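Local coordinates for GGDEF family protein (Vibrio cholerae, PDB 5GZS) that binds arginine in its periplasmic portion and, as a diguanylate cyclase, probably links that sensing to production of the second messenger cyclic di-GMP, at residues Y308-A313 and F408-I413; A334-V339 and I357-A362. One frame throughout, in Å; residues are numbered along the deposited sequence.

Interaction 1 (Y308-A313 and F408-I413)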
ATOM      1  N   TYR A 308       3.918  -5.919 -14.571  1.00 48.98           N
ATOM      2  CA  TYR A 308       5.152  -6.379 -13.932  1.00 39.56           C
ATOM      3  C   TYR A 308       5.896  -5.227 -13.276  1.00 42.12           C
ATOM      4  O   TYR A 308       6.955  -5.413 -12.677  1.00 45.73           O
ATOM      5  CB  TYR A 308       6.064  -7.092 -14.937  1.00 38.07           C
ATOM      6  CG  TYR A 308       6.574  -6.251 -16.093  1.00 36.09           C
ATOM      7  CD1 TYR A 308       7.759  -5.527 -15.983  1.00 42.42           C
ATOM      8  CD2 TYR A 308       5.884  -6.196 -17.297  1.00 40.52           C
ATOM      9  CE1 TYR A 308       8.232  -4.761 -17.035  1.00 40.99           C
ATOM     10  CE2 TYR A 308       6.355  -5.435 -18.361  1.00 39.14           C
ATOM     11  CZ  TYR A 308       7.527  -4.719 -18.219  1.00 38.77           C
ATOM     12  OH  TYR A 308       7.995  -3.964 -19.271  1.00 40.56           O
ATOM     13  N   TYR A 309       5.339  -4.032 -13.408  1.00 37.89           N
ATOM     14  CA  TYR A 309       5.902  -2.859 -12.761  1.00 51.75           C
ATOM     15  C   TYR A 309       4.800  -1.828 -12.558  1.00 57.00           C
ATOM     16  O   TYR A 309       3.807  -1.807 -13.304  1.00 53.34           O
ATOM     17  CB  TYR A 309       7.055  -2.269 -13.578  1.00 53.30           C
ATOM     18  CG  TYR A 309       7.694  -1.095 -12.894  1.00 53.26           C
ATOM     19  CD1 TYR A 309       8.502  -1.272 -11.789  1.00 59.95           C
ATOM     20  CD2 TYR A 309       7.458   0.197 -13.336  1.00 60.81           C
ATOM     21  CE1 TYR A 309       9.071  -0.185 -11.141  1.00 65.73           C
ATOM     22  CE2 TYR A 309       8.021   1.286 -12.703  1.00 62.72           C
ATOM     23  CZ  TYR A 309       8.821   1.091 -11.607  1.00 65.52           C
ATOM     24  OH  TYR A 309       9.373   2.184 -10.983  1.00 73.67           O
ATOM     25  N   HIS A 310       4.956  -0.985 -11.541  1.00 60.24           N
ATOM     26  CA  HIS A 310       3.938   0.031 -11.276  1.00 56.84           C
ATOM     27  C   HIS A 310       4.531   1.399 -11.037  1.00 53.96           C
ATOM     28  O   HIS A 310       4.810   1.768  -9.895  1.00 64.72           O
ATOM     29  CB  HIS A 310       3.096  -0.381 -10.097  1.00 52.20           C
ATOM     30  CG  HIS A 310       2.570  -1.765 -10.217  1.00 52.68           C
ATOM     31  ND1 HIS A 310       1.339  -2.046 -10.773  1.00 53.84           N
ATOM     32  CD2 HIS A 310       3.118  -2.958  -9.876  1.00 50.37           C
ATOM     33  CE1 HIS A 310       1.140  -3.353 -10.747  1.00 55.37           C
ATOM     34  NE2 HIS A 310       2.203  -3.927 -10.208  1.00 54.17           N
ATOM     35  N   PRO A 311       4.709   2.156 -12.127  1.00 48.13           N
ATOM     36  CA  PRO A 311       5.339   3.473 -12.124  1.00 49.16           C
ATOM     37  C   PRO A 311       4.583   4.451 -11.274  1.00 47.75           C
ATOM     38  O   PRO A 311       3.356   4.341 -11.137  1.00 42.36           O
ATOM     39  CB  PRO A 311       5.290   3.892 -13.592  1.00 51.74           C
ATOM     40  CG  PRO A 311       5.076   2.624 -14.351  1.00 45.48           C
ATOM     41  CD  PRO A 311       4.261   1.771 -13.476  1.00 46.35           C
ATOM     42  N   GLN A 312       5.333   5.405 -10.729  1.00 53.10           N
ATOM     43  CA  GLN A 312       4.806   6.464  -9.881  1.00 47.28           C
ATOM     44  C   GLN A 312       4.708   7.800 -10.625  1.00 51.79           C
ATOM     45  O   GLN A 312       5.724   8.449 -10.885  1.00 62.47           O
ATOM     46  CB  GLN A 312       5.699   6.600  -8.659  1.00 47.74           C
ATOM     47  CG  GLN A 312       5.826   5.314  -7.889  1.00 49.82           C
ATOM     48  CD  GLN A 312       4.486   4.844  -7.373  1.00 64.39           C
ATOM     49  OE1 GLN A 312       3.751   5.599  -6.723  1.00 64.66           O
ATOM     50  NE2 GLN A 312       4.146   3.592  -7.673  1.00 63.69           N
ATOM     51  N   ALA A 313       3.498   8.218 -10.979  1.00 42.91           N
ATOM     52  CA  ALA A 313       3.352   9.502 -11.671  1.00 48.59           C
ATOM     53  C   ALA A 313       3.592  10.644 -10.716  1.00 58.66           C
ATOM     54  O   ALA A 313       2.972  10.717  -9.644  1.00 65.87           O
ATOM     55  CB  ALA A 313       1.982   9.644 -12.300  1.00 47.09           C
ATOM     56  N   PHE A 408       1.036  11.151  -7.336  1.00 46.55           N
ATOM     57  CA  PHE A 408      -0.386  11.396  -7.402  1.00 47.06           C
ATOM     58  C   PHE A 408      -1.109  10.267  -8.107  1.00 57.50           C
ATOM     59  O   PHE A 408      -2.332  10.291  -8.187  1.00 46.11           O
ATOM     60  CB  PHE A 408      -0.666  12.715  -8.116  1.00 49.28           C
ATOM     61  CG  PHE A 408      -0.272  12.719  -9.564  1.00 47.09           C
ATOM     62  CD1 PHE A 408       1.042  12.978  -9.941  1.00 46.93           C
ATOM     63  CD2 PHE A 408      -1.212  12.470 -10.542  1.00 46.53           C
ATOM     64  CE1 PHE A 408       1.410  12.986 -11.264  1.00 53.00           C
ATOM     65  CE2 PHE A 408      -0.862  12.477 -11.876  1.00 45.81           C
ATOM     66  CZ  PHE A 408       0.458  12.740 -12.242  1.00 56.40           C
ATOM     67  N   TYR A 409      -0.357   9.291  -8.623  1.00 59.76           N
ATOM     68  CA  TYR A 409      -0.951   8.107  -9.271  1.00 55.55           C
ATOM     69  C   TYR A 409       0.022   6.940  -9.492  1.00 51.06           C
ATOM     70  O   TYR A 409       1.181   7.129  -9.870  1.00 52.30           O
ATOM     71  CB  TYR A 409      -1.568   8.485 -10.613  1.00 42.93           C
ATOM     72  CG  TYR A 409      -2.586   7.490 -11.117  1.00 49.68           C
ATOM     73  CD1 TYR A 409      -3.924   7.603 -10.762  1.00 43.05           C
ATOM     74  CD2 TYR A 409      -2.214   6.440 -11.963  1.00 51.81           C
ATOM     75  CE1 TYR A 409      -4.870   6.700 -11.228  1.00 52.18           C
ATOM     76  CE2 TYR A 409      -3.155   5.517 -12.434  1.00 53.27           C
ATOM     77  CZ  TYR A 409      -4.486   5.657 -12.056  1.00 57.63           C
ATOM     78  OH  TYR A 409      -5.443   4.766 -12.499  1.00 55.67           O
ATOM     79  N   GLN A 410      -0.467   5.727  -9.256  1.00 46.25           N
ATOM     80  CA  GLN A 410       0.279   4.531  -9.593  1.00 49.37           C
ATOM     81  C   GLN A 410      -0.406   3.763 -10.739  1.00 52.80           C
ATOM     82  O   GLN A 410      -1.556   3.333 -10.608  1.00 55.42           O
ATOM     83  CB  GLN A 410       0.433   3.633  -8.369  1.00 44.98           C
ATOM     84  CG  GLN A 410       1.270   2.389  -8.662  1.00 55.77           C
ATOM     85  CD  GLN A 410       1.581   1.581  -7.420  1.00 61.10           C
ATOM     86  OE1 GLN A 410       2.342   2.016  -6.543  1.00 47.35           O
ATOM     87  NE2 GLN A 410       0.983   0.391  -7.333  1.00 69.67           N
ATOM     88  N   TYR A 411       0.297   3.590 -11.858  1.00 49.73           N
ATOM     89  CA  TYR A 411      -0.271   2.870 -12.999  1.00 37.47           C
ATOM     90  C   TYR A 411       0.501   1.585 -13.334  1.00 42.37           C
ATOM     91  O   TYR A 411       1.375   1.145 -12.579  1.00 39.58           O
ATOM     92  CB  TYR A 411      -0.359   3.794 -14.226  1.00 37.73           C
ATOM     93  CG  TYR A 411       0.946   4.350 -14.762  1.00 41.33           C
ATOM     94  CD1 TYR A 411       1.563   5.431 -14.153  1.00 52.67           C
ATOM     95  CD2 TYR A 411       1.545   3.817 -15.903  1.00 38.59           C
ATOM     96  CE1 TYR A 411       2.752   5.952 -14.650  1.00 58.35           C
ATOM     97  CE2 TYR A 411       2.734   4.335 -16.398  1.00 42.12           C
ATOM     98  CZ  TYR A 411       3.326   5.405 -15.770  1.00 59.99           C
ATOM     99  OH  TYR A 411       4.501   5.931 -16.242  1.00 67.75           O
ATOM    100  N   ASP A 412       0.168   0.975 -14.465  1.00 51.51           N
ATOM    101  CA  ASP A 412       0.665  -0.364 -14.774  1.00 47.10           C
ATOM    102  C   ASP A 412       1.514  -0.465 -16.029  1.00 47.96           C
ATOM    103  O   ASP A 412       1.229   0.139 -17.053  1.00 56.57           O
ATOM    104  CB  ASP A 412      -0.517  -1.324 -14.894  1.00 48.95           C
ATOM    105  CG  ASP A 412      -1.215  -1.547 -13.565  1.00 52.48           C
ATOM    106  OD1 ASP A 412      -0.522  -1.904 -12.590  1.00 47.58           O
ATOM    107  OD2 ASP A 412      -2.448  -1.340 -13.493  1.00 57.56           O
ATOM    108  N   ILE A 413       2.566  -1.254 -15.946  1.00 46.50           N
ATOM    109  CA  ILE A 413       3.349  -1.566 -17.118  1.00 42.65           C
ATOM    110  C   ILE A 413       3.189  -3.068 -17.391  1.00 44.82           C
ATOM    111  O   ILE A 413       3.290  -3.887 -16.469  1.00 40.85           O
ATOM    112  CB  ILE A 413       4.815  -1.154 -16.912  1.00 46.59           C
ATOM    113  CG1 ILE A 413       4.967   0.345 -17.149  1.00 53.42           C
ATOM    114  CG2 ILE A 413       5.750  -1.896 -17.832  1.00 46.14           C
ATOM    115  CD1 ILE A 413       6.405   0.814 -17.050  1.00 55.84           C
TER

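Interaction 2 (A334-V339 and I357-A362)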
ATOM      1  N   ALA A 334      -5.634  25.710 -11.951  1.00 61.88           N
ATOM      2  CA  ALA A 334      -5.294  26.930 -12.663  1.00 66.44           C
ATOM      3  C   ALA A 334      -3.804  27.034 -12.942  1.00 62.93           C
ATOM      4  O   ALA A 334      -3.329  28.078 -13.369  1.00 78.31           O
ATOM      5  CB  ALA A 334      -5.768  28.151 -11.881  1.00 65.20           C
ATOM      6  N   GLU A 335      -3.066  25.966 -12.687  1.00 61.54           N
ATOM      7  CA  GLU A 335      -1.665  25.912 -13.082  1.00 66.00           C
ATOM      8  C   GLU A 335      -1.525  25.341 -14.501  1.00 67.55           C
ATOM      9  O   GLU A 335      -2.359  24.551 -14.957  1.00 58.66           O
ATOM     10  CB  GLU A 335      -0.848  25.068 -12.098  1.00 62.47           C
ATOM     11  CG  GLU A 335      -0.793  25.614 -10.681  1.00 62.03           C
ATOM     12  CD  GLU A 335       0.144  26.804 -10.522  1.00 64.99           C
ATOM     13  OE1 GLU A 335       0.093  27.458  -9.458  1.00 65.39           O
ATOM     14  OE2 GLU A 335       0.940  27.082 -11.444  1.00 63.87           O
ATOM     15  N   ARG A 336      -0.462  25.740 -15.187  1.00 60.22           N
ATOM     16  CA  ARG A 336      -0.211  25.260 -16.533  1.00 62.95           C
ATOM     17  C   ARG A 336       0.484  23.909 -16.482  1.00 64.51           C
ATOM     18  O   ARG A 336       1.619  23.813 -16.016  1.00 71.50           O
ATOM     19  CB  ARG A 336       0.640  26.262 -17.311  1.00 60.40           C
ATOM     20  CG  ARG A 336      -0.014  27.619 -17.526  1.00 62.20           C
ATOM     21  CD  ARG A 336       0.748  28.430 -18.563  1.00 66.39           C
ATOM     22  NE  ARG A 336       1.195  29.711 -18.039  1.00 67.74           N
ATOM     23  CZ  ARG A 336       2.429  29.976 -17.613  1.00 76.78           C
ATOM     24  NH1 ARG A 336       3.379  29.048 -17.645  1.00 65.08           N
ATOM     25  NH2 ARG A 336       2.710  31.192 -17.149  1.00 83.92           N
ATOM     26  N   ILE A 337      -0.193  22.864 -16.938  1.00 55.80           N
ATOM     27  CA  ILE A 337       0.410  21.547 -16.912  1.00 54.13           C
ATOM     28  C   ILE A 337       0.770  21.105 -18.308  1.00 57.66           C
ATOM     29  O   ILE A 337      -0.059  21.137 -19.223  1.00 67.53           O
ATOM     30  CB  ILE A 337      -0.501  20.495 -16.269  1.00 52.99           C
ATOM     31  CG1 ILE A 337      -0.631  20.748 -14.757  1.00 53.81           C
ATOM     32  CG2 ILE A 337       0.071  19.113 -16.494  1.00 51.24           C
ATOM     33  CD1 ILE A 337      -1.861  20.156 -14.158  1.00 53.40           C
ATOM     34  N   GLY A 338       2.016  20.696 -18.481  1.00 57.47           N
ATOM     35  CA  GLY A 338       2.450  20.244 -19.781  1.00 60.22           C
ATOM     36  C   GLY A 338       2.465  18.741 -19.892  1.00 61.78           C
ATOM     37  O   GLY A 338       3.064  18.059 -19.051  1.00 62.69           O
ATOM     38  N   VAL A 339       1.810  18.224 -20.933  1.00 65.92           N
ATOM     39  CA  VAL A 339       1.908  16.811 -21.290  1.00 63.17           C
ATOM     40  C   VAL A 339       2.317  16.667 -22.749  1.00 73.15           C
ATOM     41  O   VAL A 339       2.331  17.650 -23.490  1.00 76.56           O
ATOM     42  CB  VAL A 339       0.581  16.052 -21.070  1.00 64.96           C
ATOM     43  CG1 VAL A 339       0.847  14.547 -20.953  1.00 69.28           C
ATOM     44  CG2 VAL A 339      -0.109  16.537 -19.809  1.00 67.76           C
ATOM     45  N   ILE A 357      -7.729  22.639 -19.492  1.00 74.12           N
ATOM     46  CA  ILE A 357      -6.735  22.764 -20.541  1.00 65.38           C
ATOM     47  C   ILE A 357      -5.405  22.196 -20.091  1.00 68.63           C
ATOM     48  O   ILE A 357      -4.828  22.637 -19.086  1.00 66.67           O
ATOM     49  CB  ILE A 357      -6.506  24.205 -20.980  1.00 65.98           C
ATOM     50  CG1 ILE A 357      -7.754  24.741 -21.657  1.00 68.58           C
ATOM     51  CG2 ILE A 357      -5.401  24.224 -22.032  1.00 66.25           C
ATOM     52  CD1 ILE A 357      -8.122  23.915 -22.889  1.00 74.39           C
ATOM     53  N   LEU A 358      -4.947  21.195 -20.832  1.00 67.47           N
ATOM     54  CA  LEU A 358      -3.585  20.719 -20.734  1.00 65.74           C
ATOM     55  C   LEU A 358      -2.851  21.309 -21.932  1.00 68.17           C
ATOM     56  O   LEU A 358      -3.475  21.584 -22.959  1.00 66.47           O
ATOM     57  CB  LEU A 358      -3.531  19.189 -20.736  1.00 65.11           C
ATOM     58  CG  LEU A 358      -4.543  18.453 -19.848  1.00 62.38           C
ATOM     59  CD1 LEU A 358      -4.536  16.938 -20.128  1.00 49.96           C
ATOM     60  CD2 LEU A 358      -4.227  18.724 -18.413  1.00 52.14           C
ATOM     61  N   PHE A 359      -1.548  21.537 -21.796  1.00 69.85           N
ATOM     62  CA  PHE A 359      -0.723  21.969 -22.924  1.00 67.78           C
ATOM     63  C   PHE A 359      -0.034  20.734 -23.479  1.00 66.73           C
ATOM     64  O   PHE A 359       0.588  19.983 -22.720  1.00 69.43           O
ATOM     65  CB  PHE A 359       0.299  23.025 -22.502  1.00 55.90           C
ATOM     66  CG  PHE A 359      -0.319  24.322 -22.071  1.00 71.30           C
ATOM     67  CD1 PHE A 359      -0.706  24.531 -20.752  1.00 72.06           C
ATOM     68  CD2 PHE A 359      -0.518  25.338 -22.989  1.00 71.85           C
ATOM     69  CE1 PHE A 359      -1.278  25.731 -20.363  1.00 70.95           C
ATOM     70  CE2 PHE A 359      -1.082  26.529 -22.616  1.00 70.25           C
ATOM     71  CZ  PHE A 359      -1.465  26.737 -21.302  1.00 68.64           C
ATOM     72  N   SER A 360      -0.157  20.502 -24.784  1.00 69.32           N
ATOM     73  CA  SER A 360       0.380  19.273 -25.360  1.00 78.65           C
ATOM     74  C   SER A 360       1.660  19.524 -26.138  1.00 66.64           C
ATOM     75  O   SER A 360       1.858  20.594 -26.714  1.00 74.44           O
ATOM     76  CB  SER A 360      -0.654  18.592 -26.262  1.00 89.72           C
ATOM     77  OG  SER A 360      -1.966  18.736 -25.742  1.00 91.59           O
ATOM     78  N   TYR A 361       2.530  18.525 -26.129  1.00 59.00           N
ATOM     79  CA  TYR A 361       3.790  18.617 -26.824  1.00 63.23           C
ATOM     80  C   TYR A 361       4.046  17.335 -27.569  1.00 71.22           C
ATOM     81  O   TYR A 361       3.363  16.322 -27.366  1.00 63.31           O
ATOM     82  CB  TYR A 361       4.937  18.900 -25.860  1.00 59.55           C
ATOM     83  CG  TYR A 361       4.875  20.265 -25.262  1.00 59.44           C
ATOM     84  CD1 TYR A 361       4.116  20.509 -24.122  1.00 56.29           C
ATOM     85  CD2 TYR A 361       5.551  21.324 -25.844  1.00 62.47           C
ATOM     86  CE1 TYR A 361       4.044  21.777 -23.565  1.00 64.46           C
ATOM     87  CE2 TYR A 361       5.490  22.601 -25.296  1.00 72.40           C
ATOM     88  CZ  TYR A 361       4.735  22.817 -24.153  1.00 70.85           C
ATOM     89  OH  TYR A 361       4.671  24.069 -23.608  1.00 73.64           O
ATOM     90  N   ALA A 362       5.055  17.400 -28.425  1.00 75.89           N
ATOM     91  CA  ALA A 362       5.390  16.310 -29.318  1.00 75.42           C
ATOM     92  C   ALA A 362       6.328  15.334 -28.638  1.00 75.76           C
ATOM     93  O   ALA A 362       6.385  14.159 -28.992  1.00 84.27           O
ATOM     94  CB  ALA A 362       6.021  16.865 -30.598  1.00 64.43           C
TER

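Interaction 1 (Y308-A313 and F408-I413)
Pro311 lies across one face of the Tyr411 ring, the two side chains meeting at about a right angle. Its CB is 3.7 Å from the ring centroid of Tyr411, 29° off the ring normal, which meets the geometry of a CH-pi contact. Tyr411 has CG between its backbone N and carbonyl carbon (chi1 62°), and this swings the ring under the proline. From the other side of the pyrrolidine, Pro311 CG meets Ile413 CD1 at 3.5 Å. The second branch of the isoleucine, CG2, points instead to the Tyr308 ring, reaching its CZ obliquely at 3.4 Å; the hydroxyl of Tyr308 is hydrogen-bonded to Ser249 OG.

The segments run antiparallel and each leads from one sheet of the domain into the other, 308-313 outward from strand 303-304 and 408-413 back toward strand 414-417. Two connecting segments between the lobes, as here, are consistent with the hinge of two-lobed solute-binding folds. Main-chain bonds fasten both ends: Tyr308 N to Ile413 O at 2.9 Å, and Ala313 N to Tyr409 O at 2.8 Å. Beside the latter, Ala313 CB sits over a face of the Phe408 ring, 3.5 Å from its CZ.

On another flank the extended Gln410 chain crosses the bent chain of Gln312, their amide planes 86° apart. Gln312 NE2 donates to Gln410 OE1 at 2.6 Å, with the acceptor close to the donor's amide plane, and also to His310 O at 3.0 Å, so two acceptors fix the rotation of that amide. Gln312 OE1 makes a weak hydrogen bond to Ser407 OG.

Interaction 2 (A334-V339 and I357-A362)
Ile337 and Phe359 join through the first backbone bond of a parallel strand pair, Phe359 N to Ile337 O at 3.0 Å and nearly straight. The pair belongs to a beta-alpha-beta unit: strand 337-340, helix 344-352 and strand 359-361, whose strand axes lie 4.8 Å apart at 29°. Val339 N continues the pairing to Phe359 O at 2.8 Å, whereas the bond from Tyr361 N to Val339 O is bent and weak.

The compact part faces the connecting helix. Ile337 and Leu358 both rest on Leu349, and Val339 on Phe345; directly between side chains of the two strands the contact is looser, Val339 CG2 being 4.4 Å from Leu358 CB. Ser360, largely exposed, forms the loose margin of this face: it contributes little across the pair, and its OG is hydrogen-bonded to Glu346 OE2 on the helix.

The other side is more open and is carried by longer side chains. Phe359 has CG beside its backbone N (chi1 -66°), which brings CE1 of Phe359 against the aliphatic part of Arg336, 3.6 Å from CG of the arginine, the two side chains crossing at a slant. It is CB, CG and CD of Arg336 that touch the ring; the guanidinium, its plane 82° from that of the ring, is turned away, and its NH1 makes a salt bridge with Asp377. The glycine at 338 is met by the edge of the Tyr361 ring, with CE1 of Tyr361 4.4 Å from Gly338 CA.

How the interactions relate
Both contacts belong to one mixed sheet, ordered 359-361, 337-340, 378-382, 312-318, 399-410. Interaction 2 pairs the two strands at one border, while interaction 1 lies at the opposite border, where 312-318 meets 399-410 and the chain passes to the neighbouring sheet. Their centres are 21 Å apart and their nearest atoms about 8 Å, so they do not touch. Along the chain, interaction 2 is nested inside the loop that interaction 1 closes. The lobe containing the beta-alpha-beta unit thus hangs from the two connecting segments, an arrangement consistent with lobe movement about a hinge, as in related solute-binding proteins.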